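Local coordinates for mannose-6-phosphate isomerase (Helicobacter pylori, PDB 2QH5), which probably makes GDP-mannose from mannose 1-phosphate and GTP through the nucleotidyltransferase domain of this N-terminal fragment, the full-length enzyme also being classed as an isomerase, at residues A[87-92]-A[241-246]. Sequence-based numbering, arbitrary orientation. Where two conformers were deposited one is given.
Sequences SKNTAN and LEDMSI
Lys88 to Ala91 and Asp243 to Ile246 run side by side in matching order, Lys88 CA lying 4.5 Å from Asp243 CA, and one backbone bond joins them, from Ala91 N to Met244 O at 3.2 Å. Ala91 lies in the first turn of helix 90-99, where its amide lacks an acceptor earlier in that helix; Met244 O serves instead. Ala91 has only CB to set against Met244 O (3.1 Å), so the backbones can approach closely. Thr90 OG1, turned between its backbone N and carbonyl carbon (chi1 55°), accepts Ile246 N at 3.0 Å in a nearly straight bond (164°): a side chain at one helix start receives an amide from the start of helix 246-251. Ser245 OG also lies near Thr90 OG1, but any bond there is weak, and its stronger partner is Asp247 OD1. Asn89 OD1 takes the amide of Thr90, a local bond holding the side chain turned so that ND2 faces Asp243 OD1 at 3.1 Å, on the syn side but tilted out of the carboxylate plane, the groups crossing nearly at right angles. Buried Asn92 sends ND2 to Glu242 O at 2.8 Å, nearly in its amide plane, gripping a backbone carbonyl without burying a charge. Lys88, bent at chi2 and chi4, lays CG against Leu241 CB and carries NZ to Leu241 O, 3.2 Å away; its long, flexible chain suits this span. Ile209 of helix 207-216 touches both Asn92 and Met244. In this GT-A nucleotidyltransferase domain, the contact ties the turn between strand 78-84 and helix 90-99 to the linker between helices 235-239 and 246-251, bringing two helix N-termini together.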
# COMPACT_ATOMS: atom_id res chain seq x y z
N SER A 87 -15.04 3.04 -1.66
CA SER A 87 -13.64 2.86 -1.99
C SER A 87 -13.32 3.52 -3.33
O SER A 87 -13.82 3.12 -4.37
CB SER A 87 -13.27 1.37 -2.01
OG SER A 87 -13.49 0.78 -0.73
N LYS A 88 -12.49 4.56 -3.28
CA LYS A 88 -12.06 5.25 -4.49
C LYS A 88 -10.60 4.91 -4.84
O LYS A 88 -9.83 5.76 -5.29
CB LYS A 88 -12.28 6.76 -4.38
CG LYS A 88 -13.45 7.29 -5.23
CD LYS A 88 -14.78 6.68 -4.83
CE LYS A 88 -15.96 7.36 -5.53
NZ LYS A 88 -15.92 7.27 -7.02
N ASN A 89 -10.26 3.64 -4.62
CA ASN A 89 -9.00 3.03 -5.06
C ASN A 89 -7.76 3.50 -4.29
O ASN A 89 -7.84 4.41 -3.46
CB ASN A 89 -8.82 3.18 -6.57
CG ASN A 89 -8.38 1.90 -7.23
OD1 ASN A 89 -7.28 1.43 -7.01
ND2 ASN A 89 -9.26 1.33 -8.04
N THR A 90 -6.62 2.87 -4.58
CA THR A 90 -5.39 3.05 -3.79
C THR A 90 -4.78 4.45 -3.77
O THR A 90 -4.31 4.90 -2.73
CB THR A 90 -4.31 2.04 -4.19
OG1 THR A 90 -4.07 2.12 -5.60
CG2 THR A 90 -4.77 0.62 -3.84
N ALA A 91 -4.81 5.16 -4.90
CA ALA A 91 -4.26 6.52 -4.94
C ALA A 91 -4.92 7.43 -3.90
O ALA A 91 -4.25 8.26 -3.28
CB ALA A 91 -4.39 7.13 -6.34
N ASN A 92 -6.22 7.25 -3.71
CA ASN A 92 -6.98 8.03 -2.74
C ASN A 92 -6.77 7.52 -1.32
O ASN A 92 -6.67 8.31 -0.40
CB ASN A 92 -8.46 8.06 -3.12
CG ASN A 92 -8.72 8.76 -4.46
OD1 ASN A 92 -8.45 9.96 -4.62
ND2 ASN A 92 -9.23 8.02 -5.43
N LEU A 241 -14.78 12.11 -5.70
CA LEU A 241 -13.40 11.69 -5.92
C LEU A 241 -13.27 10.78 -7.13
O LEU A 241 -14.08 9.86 -7.31
CB LEU A 241 -12.86 10.97 -4.68
CG LEU A 241 -11.93 11.74 -3.75
CD1 LEU A 241 -12.49 13.08 -3.36
CD2 LEU A 241 -11.65 10.92 -2.54
N GLU A 242 -12.26 11.05 -7.95
CA GLU A 242 -11.97 10.20 -9.10
C GLU A 242 -11.39 8.88 -8.61
O GLU A 242 -10.45 8.86 -7.83
CB GLU A 242 -11.00 10.88 -10.06
CG GLU A 242 -10.77 10.06 -11.33
CD GLU A 242 -9.99 10.81 -12.41
OE1 GLU A 242 -9.52 11.94 -12.15
OE2 GLU A 242 -9.86 10.24 -13.51
N ASP A 243 -11.98 7.78 -9.07
CA ASP A 243 -11.51 6.45 -8.75
C ASP A 243 -10.26 6.17 -9.58
O ASP A 243 -10.34 6.05 -10.80
CB ASP A 243 -12.60 5.42 -9.05
CG ASP A 243 -12.22 4.03 -8.60
OD1 ASP A 243 -11.25 3.47 -9.16
OD2 ASP A 243 -12.90 3.48 -7.70
N MET A 244 -9.11 6.08 -8.91
CA MET A 244 -7.82 5.87 -9.58
C MET A 244 -6.79 5.15 -8.72
O MET A 244 -6.67 5.44 -7.53
CB MET A 244 -7.25 7.20 -10.04
CG MET A 244 -5.99 7.06 -10.87
SD MET A 244 -5.61 8.58 -11.72
CE MET A 244 -6.89 8.60 -12.97
N SER A 245 -5.99 4.34 -9.39
CA SER A 245 -4.91 3.57 -8.81
C SER A 245 -3.65 4.36 -8.62
O SER A 245 -3.37 5.25 -9.38
CB SER A 245 -4.60 2.43 -9.73
OG SER A 245 -4.10 1.37 -8.97
N ILE A 246 -2.85 4.01 -7.62
CA ILE A 246 -1.59 4.73 -7.45
C ILE A 246 -0.64 4.49 -8.62
O ILE A 246 0.15 5.37 -9.00
CB ILE A 246 -0.93 4.38 -6.09
CG1 ILE A 246 0.21 5.34 -5.77
CG2 ILE A 246 -0.48 2.93 -6.07
CD1 ILE A 246 -0.24 6.79 -5.71